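Local coordinates for protein phenylalanyl-tRNA synthetase beta chain (Pyrococcus horikoshii, PDB 2CXI) that forms the beta subunit of a tetrameric tRNA ligase that joins phenylalanine to its cognate tRNA at the expense of ATP, here as an N-terminal fragment, at residues 279-284 against 323-328; 308-313 against 343-348; 155-160 against 199-204. All blocks are in the same frame, centred on the assembly; numbering follows the deposited sequence.

Interaction 1 (279-284 against 323-328); sequences TPKEFE and LKYPAF
The ring of Tyr-325 carries Lys-281 CB on one face and has Phe-283 CB near its plane at the edge. Lys-281 CB stands 3.7 Å from the centroid of the Tyr-325 ring, 21° off the normal, a CH-pi contact displaced toward the hydroxyl end. The tyrosine reaches this place because its CG sits between its own backbone N and carbonyl carbon (chi1 62°), which lays the ring across the neighbouring strand. The lysine then runs on, extended, past the ring. Beneath these side chains the outer strand 281-286 pairs antiparallel with the central strand 320-325 of the B5 sheet. Lys-281 N bonds to Tyr-325 O and Tyr-325 N to Lys-281 O, each at 2.8 Å; Phe-283 and Leu-323, which both touch Ile-338 of helix 335-346, form the next hydrogen-bonded pair, with Leu-323 N 2.7 Å from Phe-283 O. On the other face of the sheet Glu-282 and Lys-324 lie side by side, Glu-282 OE2 being 4.5 Å from Lys-324 NZ, beyond a salt bridge. A water joins Glu-282 O to Tyr-325 OH. Backbone bonds thus set the register, while the aliphatic stem of Lys-281 covers an aromatic face and its ammonium end is taken up by Arg-329 O and, weakly, by a second water that donates to Ala-327 O.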
loop_
_atom_site.group_PDB
_atom_site.type_symbol
_atom_site.label_atom_id
_atom_site.label_comp_id
_atom_site.label_asym_id
_atom_site.label_seq_id
_atom_site.Cartn_x
_atom_site.Cartn_y
_atom_site.Cartn_z
ATOM N N THR A 279 -26.573 8.327 12.203
ATOM C CA THR A 279 -27.228 9.636 12.226
ATOM C C THR A 279 -28.697 9.480 12.683
ATOM O O THR A 279 -29.448 8.692 12.086
ATOM C CB THR A 279 -27.235 10.199 10.797
ATOM O OG1 THR A 279 -25.892 10.389 10.367
ATOM C CG2 THR A 279 -27.878 11.596 10.741
ATOM N N PRO A 280 -29.116 10.224 13.709
ATOM C CA PRO A 280 -30.494 10.101 14.200
ATOM C C PRO A 280 -31.480 10.296 13.066
ATOM O O PRO A 280 -31.202 11.047 12.124
ATOM C CB PRO A 280 -30.587 11.177 15.299
ATOM C CG PRO A 280 -29.160 11.394 15.712
ATOM C CD PRO A 280 -28.342 11.207 14.483
ATOM N N LYS A 281 -32.580 9.563 13.097
ATOM C CA LYS A 281 -33.643 9.795 12.135
ATOM C C LYS A 281 -34.612 10.887 12.619
ATOM O O LYS A 281 -34.651 11.233 13.808
ATOM C CB LYS A 281 -34.352 8.518 11.789
ATOM C CG LYS A 281 -33.424 7.487 11.123
ATOM C CD LYS A 281 -34.102 6.130 11.132
ATOM C CE LYS A 281 -33.323 5.095 10.342
ATOM N NZ LYS A 281 -34.265 3.997 9.953
ATOM N N GLU A 282 -35.332 11.465 11.676
ATOM C CA GLU A 282 -36.146 12.655 11.970
ATOM C C GLU A 282 -37.621 12.445 11.653
ATOM O O GLU A 282 -37.974 11.733 10.699
ATOM C CB GLU A 282 -35.588 13.880 11.220
ATOM C CG GLU A 282 -34.155 14.166 11.639
ATOM C CD GLU A 282 -33.532 15.381 10.963
ATOM O OE1 GLU A 282 -33.985 15.767 9.857
ATOM O OE2 GLU A 282 -32.592 15.945 11.565
ATOM N N PHE A 283 -38.462 13.097 12.458
ATOM C CA PHE A 283 -39.903 13.126 12.271
ATOM C C PHE A 283 -40.465 14.398 12.915
ATOM O O PHE A 283 -39.907 14.921 13.864
ATOM C CB PHE A 283 -40.563 11.912 12.935
ATOM C CG PHE A 283 -41.854 11.479 12.268
ATOM C CD1 PHE A 283 -41.826 10.642 11.143
ATOM C CD2 PHE A 283 -43.098 11.891 12.779
ATOM C CE1 PHE A 283 -43.026 10.232 10.523
ATOM C CE2 PHE A 283 -44.315 11.472 12.161
ATOM C CZ PHE A 283 -44.276 10.654 11.046
ATOM N N GLU A 284 -41.592 14.875 12.393
ATOM C CA GLU A 284 -42.248 16.065 12.928
ATOM C C GLU A 284 -43.705 15.758 13.209
ATOM O O GLU A 284 -44.384 15.150 12.382
ATOM C CB GLU A 284 -42.157 17.228 11.931
ATOM C CG GLU A 284 -40.742 17.592 11.523
ATOM C CD GLU A 284 -40.659 18.971 10.856
ATOM O OE1 GLU A 284 -41.629 19.761 10.997
ATOM O OE2 GLU A 284 -39.621 19.272 10.224
ATOM N N LEU A 323 -38.673 15.997 15.977
ATOM C CA LEU A 323 -38.180 14.824 16.733
ATOM C C LEU A 323 -36.961 14.232 16.059
ATOM O O LEU A 323 -36.876 14.256 14.841
ATOM C CB LEU A 323 -39.246 13.725 16.757
ATOM C CG LEU A 323 -40.628 14.161 17.253
ATOM C CD1 LEU A 323 -41.636 12.999 17.039
ATOM C CD2 LEU A 323 -40.521 14.587 18.715
ATOM N N LYS A 324 -36.048 13.699 16.866
ATOM C CA LYS A 324 -35.030 12.789 16.368
ATOM C C LYS A 324 -35.196 11.467 17.142
ATOM O O LYS A 324 -35.540 11.487 18.307
ATOM C CB LYS A 324 -33.621 13.358 16.577
ATOM C CG LYS A 324 -33.329 14.566 15.675
ATOM C CD LYS A 324 -31.940 15.043 15.857
ATOM C CE LYS A 324 -31.746 16.286 14.991
ATOM N NZ LYS A 324 -30.535 16.983 15.458
ATOM N N TYR A 325 -34.928 10.351 16.478
ATOM C CA TYR A 325 -34.982 9.041 17.127
ATOM C C TYR A 325 -33.838 8.158 16.639
ATOM O O TYR A 325 -33.213 8.459 15.594
ATOM C CB TYR A 325 -36.374 8.405 16.916
ATOM C CG TYR A 325 -36.748 8.122 15.455
ATOM C CD1 TYR A 325 -37.386 9.093 14.669
ATOM C CD2 TYR A 325 -36.489 6.880 14.882
ATOM C CE1 TYR A 325 -37.783 8.823 13.330
ATOM C CE2 TYR A 325 -36.857 6.595 13.564
ATOM C CZ TYR A 325 -37.504 7.565 12.788
ATOM O OH TYR A 325 -37.855 7.261 11.476
ATOM N N PRO A 326 -33.520 7.100 17.400
ATOM C CA PRO A 326 -32.311 6.281 17.140
ATOM C C PRO A 326 -32.338 5.621 15.762
ATOM O O PRO A 326 -33.410 5.230 15.285
ATOM C CB PRO A 326 -32.383 5.193 18.213
ATOM C CG PRO A 326 -33.257 5.773 19.292
ATOM C CD PRO A 326 -34.259 6.634 18.599
ATOM N N ALA A 327 -31.170 5.532 15.115
ATOM C CA ALA A 327 -31.047 4.920 13.776
ATOM C C ALA A 327 -31.278 3.408 13.810
ATOM O O ALA A 327 -31.365 2.783 12.748
ATOM C CB ALA A 327 -29.642 5.205 13.188
ATOM N N PHE A 328 -31.349 2.820 15.012
ATOM C CA PHE A 328 -31.696 1.371 15.160
ATOM C C PHE A 328 -33.223 1.065 15.012
ATOM O O PHE A 328 -33.634 -0.102 15.052
ATOM C CB PHE A 328 -31.072 0.745 16.439
ATOM C CG PHE A 328 -31.543 1.358 17.756
ATOM C CD1 PHE A 328 -30.631 1.996 18.583
ATOM C CD2 PHE A 328 -32.876 1.247 18.189
ATOM C CE1 PHE A 328 -31.023 2.567 19.793
ATOM C CE2 PHE A 328 -33.285 1.783 19.414
ATOM C CZ PHE A 328 -32.362 2.460 20.223
HETATM O O HOH W 1 -31.530 2.560 9.659
HETATM O O HOH W 2 -37.983 9.252 9.760
#

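Interaction 2 (308-313 against 343-348)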
loop_
_atom_site.group_PDB
_atom_site.type_symbol
_atom_site.label_atom_id
_atom_site.label_comp_id
_atom_site.label_asym_id
_atom_site.label_seq_id
_atom_site.Cartn_x
_atom_site.Cartn_y
_atom_site.Cartn_z
ATOM N N GLU A 308 -39.297 11.761 25.507
ATOM C CA GLU A 308 -37.917 11.551 25.970
ATOM C C GLU A 308 -37.678 10.191 26.658
ATOM O O GLU A 308 -36.609 9.636 26.507
ATOM C CB GLU A 308 -37.418 12.727 26.821
ATOM C CG GLU A 308 -37.289 14.011 26.013
ATOM C CD GLU A 308 -36.844 15.206 26.845
ATOM O OE1 GLU A 308 -37.166 15.246 28.043
ATOM O OE2 GLU A 308 -36.196 16.113 26.278
ATOM N N LYS A 309 -38.670 9.665 27.396
ATOM C CA LYS A 309 -38.614 8.298 27.930
ATOM C C LYS A 309 -38.647 7.225 26.846
ATOM O O LYS A 309 -38.322 6.099 27.121
ATOM C CB LYS A 309 -39.790 8.025 28.893
ATOM C CG LYS A 309 -39.720 8.762 30.215
ATOM C CD LYS A 309 -41.013 8.577 31.015
ATOM C CE LYS A 309 -40.985 9.473 32.268
ATOM N NZ LYS A 309 -42.092 9.104 33.217
HETATM N N MSE A 310 -39.078 7.584 25.637
HETATM C CA MSE A 310 -39.192 6.662 24.490
HETATM C C MSE A 310 -38.008 6.838 23.536
HETATM O O MSE A 310 -37.992 6.311 22.422
HETATM C CB MSE A 310 -40.525 6.859 23.777
HETATM C CG MSE A 310 -41.714 6.635 24.701
HETATM SE SE MSE A 310 -41.642 4.746 25.438
HETATM C CE MSE A 310 -42.020 3.693 23.779
HETATM N N MSE A 311 -37.012 7.565 24.023
HETATM C CA MSE A 311 -35.706 7.727 23.368
HETATM C C MSE A 311 -35.724 8.739 22.232
HETATM O O MSE A 311 -34.852 8.697 21.345
HETATM C CB MSE A 311 -35.113 6.386 22.903
HETATM C CG MSE A 311 -34.972 5.370 24.047
HETATM SE SE MSE A 311 -34.069 3.748 23.503
HETATM C CE MSE A 311 -35.223 3.189 22.272
ATOM N N TYR A 312 -36.665 9.689 22.284
ATOM C CA TYR A 312 -36.683 10.752 21.275
ATOM C C TYR A 312 -35.967 11.999 21.762
ATOM O O TYR A 312 -36.047 12.354 22.932
ATOM C CB TYR A 312 -38.102 11.207 20.871
ATOM C CG TYR A 312 -38.968 10.211 20.149
ATOM C CD1 TYR A 312 -39.098 10.240 18.743
ATOM C CD2 TYR A 312 -39.730 9.295 20.875
ATOM C CE1 TYR A 312 -39.933 9.332 18.083
ATOM C CE2 TYR A 312 -40.567 8.389 20.215
ATOM C CZ TYR A 312 -40.681 8.425 18.851
ATOM O OH TYR A 312 -41.524 7.529 18.228
ATOM N N GLU A 313 -35.326 12.699 20.829
ATOM C CA GLU A 313 -35.004 14.091 21.052
ATOM C C GLU A 313 -36.201 14.897 20.613
ATOM O O GLU A 313 -36.818 14.586 19.600
ATOM C CB GLU A 313 -33.754 14.544 20.285
ATOM C CG GLU A 313 -33.483 16.033 20.442
ATOM C CD GLU A 313 -32.330 16.484 19.577
ATOM O OE1 GLU A 313 -31.181 16.199 19.950
ATOM O OE2 GLU A 313 -32.593 17.112 18.532
ATOM N N LEU A 343 -48.631 6.931 24.220
ATOM C CA LEU A 343 -49.572 6.107 24.980
ATOM C C LEU A 343 -48.817 5.068 25.777
ATOM O O LEU A 343 -49.107 4.857 26.936
ATOM C CB LEU A 343 -50.618 5.433 24.065
ATOM C CG LEU A 343 -51.600 6.346 23.340
ATOM C CD1 LEU A 343 -52.491 5.568 22.349
ATOM C CD2 LEU A 343 -52.472 7.167 24.314
ATOM N N ILE A 344 -47.803 4.458 25.164
ATOM C CA ILE A 344 -46.963 3.498 25.861
ATOM C C ILE A 344 -46.262 4.113 27.067
ATOM O O ILE A 344 -46.316 3.556 28.170
ATOM C CB ILE A 344 -45.905 2.883 24.891
ATOM C CG1 ILE A 344 -46.577 2.039 23.793
ATOM C CG2 ILE A 344 -44.887 2.080 25.700
ATOM C CD1 ILE A 344 -45.576 1.563 22.709
ATOM N N ALA A 345 -45.596 5.253 26.849
ATOM C CA ALA A 345 -44.825 5.968 27.894
ATOM C C ALA A 345 -45.695 6.459 29.036
ATOM O O ALA A 345 -45.244 6.508 30.193
ATOM C CB ALA A 345 -44.059 7.139 27.305
ATOM N N TYR A 346 -46.910 6.870 28.691
ATOM C CA TYR A 346 -47.944 7.202 29.680
ATOM C C TYR A 346 -48.095 6.078 30.748
ATOM O O TYR A 346 -48.472 6.354 31.874
ATOM C CB TYR A 346 -49.274 7.493 28.966
ATOM C CG TYR A 346 -50.313 8.198 29.828
ATOM C CD1 TYR A 346 -51.481 7.533 30.249
ATOM C CD2 TYR A 346 -50.118 9.499 30.253
ATOM C CE1 TYR A 346 -52.426 8.177 31.063
ATOM C CE2 TYR A 346 -51.049 10.143 31.053
ATOM C CZ TYR A 346 -52.191 9.489 31.462
ATOM O OH TYR A 346 -53.099 10.165 32.265
ATOM N N GLY A 347 -47.767 4.827 30.382
ATOM C CA GLY A 347 -47.799 3.666 31.298
ATOM C C GLY A 347 -46.608 3.581 32.259
ATOM O O GLY A 347 -46.709 2.981 33.330
ATOM N N TYR A 348 -45.488 4.204 31.903
ATOM C CA TYR A 348 -44.272 4.158 32.717
ATOM C C TYR A 348 -44.430 4.841 34.085
ATOM O O TYR A 348 -43.577 4.655 34.979
ATOM C CB TYR A 348 -43.092 4.800 31.980
ATOM C CG TYR A 348 -42.633 4.081 30.723
ATOM C CD1 TYR A 348 -41.623 4.633 29.948
ATOM C CD2 TYR A 348 -43.213 2.859 30.307
ATOM C CE1 TYR A 348 -41.171 3.993 28.792
ATOM C CE2 TYR A 348 -42.773 2.206 29.153
ATOM C CZ TYR A 348 -41.748 2.786 28.401
ATOM O OH TYR A 348 -41.271 2.190 27.251
ATOM O OXT TYR A 348 -45.216 4.314 34.899
HETATM O O HOH W 3 -44.759 7.950 32.407
#
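A Met-aromatic contact joins the end of helix 300-309 to the C-terminal end of the fragment within the B5 domain: the selenium of Met-310, a selenomethionine here, lies beside the ring of Tyr-348. It is 4.4 Å from the Tyr-348 ring centroid and 55° off the normal, an oblique approach on the hydroxyl side, where Met-310 SE comes within 3.2 Å of Tyr-348 OH. The bend at chi2 (-59°) puts the selenium beside the ring, and the bend at chi3 (-69°) then swings the terminal methyl toward helix 335-346. There Met-310 CE meets Ile-344 CG2 at 3.8 Å, the two side chains crossing at about a right angle. Nearer the backbone, Met-310 CG packs on Ala-345 CB at 3.5 Å. The same tyrosine ring is folded back over its own chain, with Ala-345 CA over the centre of one face, 3.9 Å above the plane, and Lys-309 O in plane at the edge. Lys-309 slides past Tyr-348 in the opposite direction, its CB 4.0 Å from Tyr-348 CD1. Beyond the ring, Lys-309 NZ gives a hydrogen bond to a water, which in turn donates to Ala-345 O at 2.7 Å. Tyr-30 meets the Tyr-348 ring from another part of the chain. Met-310 also touches Asp-341, a predicted magnesium ligand shared with the alpha subunit, and Tyr-312 OH hydrogen-bonds to that carboxylate, so the packing borders the probable metal site. Helix 300-309 itself ends in a Schellman motif: Met-311, the C-prime residue with positive phi, bonds through its N to Glu-308 O and turns the chain toward strand 313-317.

Interaction 3 (155-160 against 199-204)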
loop_
_atom_site.group_PDB
_atom_site.type_symbol
_atom_site.label_atom_id
_atom_site.label_comp_id
_atom_site.label_asym_id
_atom_site.label_seq_id
_atom_site.Cartn_x
_atom_site.Cartn_y
_atom_site.Cartn_z
ATOM N N TYR A 155 -12.971 -8.647 1.144
ATOM C CA TYR A 155 -13.701 -8.771 -0.138
ATOM C C TYR A 155 -14.970 -9.599 0.015
ATOM O O TYR A 155 -14.907 -10.695 0.492
ATOM C CB TYR A 155 -12.789 -9.454 -1.170
ATOM C CG TYR A 155 -11.552 -8.642 -1.415
ATOM C CD1 TYR A 155 -10.449 -8.755 -0.579
ATOM C CD2 TYR A 155 -11.514 -7.716 -2.469
ATOM C CE1 TYR A 155 -9.290 -7.965 -0.785
ATOM C CE2 TYR A 155 -10.415 -6.945 -2.686
ATOM C CZ TYR A 155 -9.302 -7.066 -1.850
ATOM O OH TYR A 155 -8.199 -6.272 -2.109
ATOM N N TYR A 156 -16.110 -9.021 -0.348
ATOM C CA TYR A 156 -17.355 -9.758 -0.476
ATOM C C TYR A 156 -17.563 -9.964 -1.997
ATOM O O TYR A 156 -17.826 -8.999 -2.735
ATOM C CB TYR A 156 -18.478 -8.949 0.190
ATOM C CG TYR A 156 -19.851 -9.539 0.010
ATOM C CD1 TYR A 156 -20.085 -10.902 0.218
ATOM C CD2 TYR A 156 -20.934 -8.713 -0.320
ATOM C CE1 TYR A 156 -21.367 -11.433 0.045
ATOM C CE2 TYR A 156 -22.212 -9.230 -0.458
ATOM C CZ TYR A 156 -22.404 -10.599 -0.289
ATOM O OH TYR A 156 -23.663 -11.110 -0.477
ATOM N N LYS A 157 -17.338 -11.183 -2.460
ATOM C CA LYS A 157 -17.197 -11.447 -3.895
ATOM C C LYS A 157 -18.036 -12.596 -4.450
ATOM O O LYS A 157 -18.480 -13.479 -3.713
ATOM C CB LYS A 157 -15.705 -11.684 -4.247
ATOM C CG LYS A 157 -15.136 -13.002 -3.664
ATOM C CD LYS A 157 -13.760 -13.254 -4.234
ATOM C CE LYS A 157 -13.223 -14.600 -3.738
ATOM N NZ LYS A 157 -12.291 -15.291 -4.740
ATOM N N ALA A 158 -18.224 -12.581 -5.773
ATOM C CA ALA A 158 -18.809 -13.704 -6.475
ATOM C C ALA A 158 -17.669 -14.695 -6.691
ATOM O O ALA A 158 -16.688 -14.357 -7.320
ATOM C CB ALA A 158 -19.400 -13.237 -7.827
ATOM N N ALA A 159 -17.813 -15.887 -6.131
ATOM C CA ALA A 159 -16.818 -16.955 -6.216
ATOM C C ALA A 159 -17.253 -18.127 -7.112
ATOM O O ALA A 159 -18.436 -18.510 -7.150
ATOM C CB ALA A 159 -16.519 -17.482 -4.821
ATOM N N GLU A 160 -16.258 -18.712 -7.783
ATOM C CA GLU A 160 -16.387 -20.002 -8.452
ATOM C C GLU A 160 -16.845 -21.076 -7.467
ATOM O O GLU A 160 -16.437 -21.089 -6.298
ATOM C CB GLU A 160 -15.033 -20.422 -9.060
ATOM C CG GLU A 160 -14.449 -19.453 -10.096
ATOM C CD GLU A 160 -15.196 -19.467 -11.437
ATOM O OE1 GLU A 160 -16.045 -20.366 -11.671
ATOM O OE2 GLU A 160 -14.954 -18.560 -12.265
ATOM N N TYR A 199 -21.161 -18.225 -6.183
ATOM C CA TYR A 199 -21.674 -18.098 -4.793
ATOM C C TYR A 199 -20.963 -16.955 -4.067
ATOM O O TYR A 199 -19.778 -16.686 -4.343
ATOM C CB TYR A 199 -21.521 -19.402 -4.005
ATOM C CG TYR A 199 -22.155 -20.630 -4.625
ATOM C CD1 TYR A 199 -23.282 -20.532 -5.459
ATOM C CD2 TYR A 199 -21.627 -21.900 -4.366
ATOM C CE1 TYR A 199 -23.862 -21.660 -6.019
ATOM C CE2 TYR A 199 -22.208 -23.038 -4.909
ATOM C CZ TYR A 199 -23.320 -22.901 -5.755
ATOM O OH TYR A 199 -23.902 -24.019 -6.281
ATOM N N PRO A 200 -21.666 -16.261 -3.166
ATOM C CA PRO A 200 -21.045 -15.152 -2.430
ATOM C C PRO A 200 -19.994 -15.719 -1.473
ATOM O O PRO A 200 -20.228 -16.748 -0.823
ATOM C CB PRO A 200 -22.221 -14.532 -1.630
ATOM C CG PRO A 200 -23.496 -15.141 -2.227
ATOM C CD PRO A 200 -23.079 -16.479 -2.765
ATOM N N LEU A 201 -18.852 -15.057 -1.409
ATOM C CA LEU A 201 -17.809 -15.447 -0.486
ATOM C C LEU A 201 -17.256 -14.179 0.194
ATOM O O LEU A 201 -17.033 -13.162 -0.457
ATOM C CB LEU A 201 -16.700 -16.195 -1.248
ATOM C CG LEU A 201 -15.958 -17.288 -0.496
ATOM C CD1 LEU A 201 -16.952 -18.378 -0.058
ATOM C CD2 LEU A 201 -14.874 -17.887 -1.423
ATOM N N LEU A 202 -17.059 -14.260 1.499
ATOM C CA LEU A 202 -16.421 -13.182 2.269
ATOM C C LEU A 202 -14.995 -13.636 2.623
ATOM O O LEU A 202 -14.830 -14.611 3.331
ATOM C CB LEU A 202 -17.224 -12.932 3.557
ATOM C CG LEU A 202 -16.851 -11.699 4.401
ATOM C CD1 LEU A 202 -16.904 -10.313 3.593
ATOM C CD2 LEU A 202 -17.684 -11.684 5.717
ATOM N N ILE A 203 -13.988 -12.935 2.114
ATOM C CA ILE A 203 -12.609 -13.437 2.114
ATOM C C ILE A 203 -11.634 -12.310 2.433
ATOM O O ILE A 203 -11.888 -11.124 2.068
ATOM C CB ILE A 203 -12.296 -14.143 0.738
ATOM C CG1 ILE A 203 -10.893 -14.775 0.750
ATOM C CG2 ILE A 203 -12.326 -13.206 -0.414
ATOM C CD1 ILE A 203 -10.711 -15.875 -0.333
ATOM N N ASP A 204 -10.555 -12.617 3.147
ATOM C CA ASP A 204 -9.677 -11.538 3.524
ATOM C C ASP A 204 -8.522 -11.437 2.517
ATOM O O ASP A 204 -8.494 -12.168 1.506
ATOM C CB ASP A 204 -9.225 -11.585 4.996
ATOM C CG ASP A 204 -8.119 -12.634 5.280
ATOM O OD1 ASP A 204 -7.619 -13.302 4.348
ATOM O OD2 ASP A 204 -7.702 -12.832 6.444
#
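Lys-157 N gives a nearly straight 2.8 Å hydrogen bond to Leu-201 O, with an angle of 172° at the hydrogen and the donor in the carbonyl plane. Leu-201 N returns a bond to Lys-157 O, again 2.8 Å, and matching pairs join Tyr-155 to Ile-203 and Ala-159 to Tyr-199, six backbone bonds in all along two antiparallel strands. Leu-201 O is also approached by Tyr-156 CA at 3.4 Å, a CA-H...O contact from a residue of the intervening non-hydrogen-bonded pair, Tyr-156 with Leu-202. Side chains alternate between the faces. On one, Lys-157 turns CG into the crowded position between backbone N and carbonyl carbon (chi1 69°), and its aliphatic stem passes obliquely over Ile-203, with Lys-157 CE 3.7 Å from Ile-203 CG2. Ala-159 CB rests against Leu-201 CD2 at 3.8 Å on the same face, while Tyr-155 CB packs on Ile-203 CG2. On the opposite face Tyr-156 and Pro-200 lie side by side and point the same way, Tyr-156 CE1 coming within 3.6 Å of Pro-200 CB. The hydroxyl of Tyr-156 bonds to Arg-101 O, and that of Tyr-155 to Ser-18 of the second subunit. Within the large mixed sheet that includes the B3/4 region, which in this enzyme family houses amino acid editing, strand 154-159 is flanked by the parallel strand 84-93, and strand 199-204 by the antiparallel strand 209-212. Helix 176-182 covers Ala-159, Tyr-199 and Leu-201, whereas Tyr-106 of strand 103-110 packs against Tyr-156 and Leu-202.

Interaction 3 closes first along the chain, in the B3/4 region; its centre lies about 34 Å from that of interaction 1 and 44 Å from that of interaction 2. Interactions 1 and 2, by contrast, have centres about 14 Å apart and alternate along the sequence, in the order 279-284, 308-313, 323-328, 343-348. They meet through a probable hydrogen bond from Glu-313 N to Lys-324 O (2.8 Å) and packing of Met-311 on Phe-328. The three-stranded sheet and helices 300-309 and 335-346 therefore form one interlocked B5 unit, which still packs on helices 240-255 and 62-72. This unit carries the predicted magnesium ligands shared with the alpha subunit, far from interaction 3.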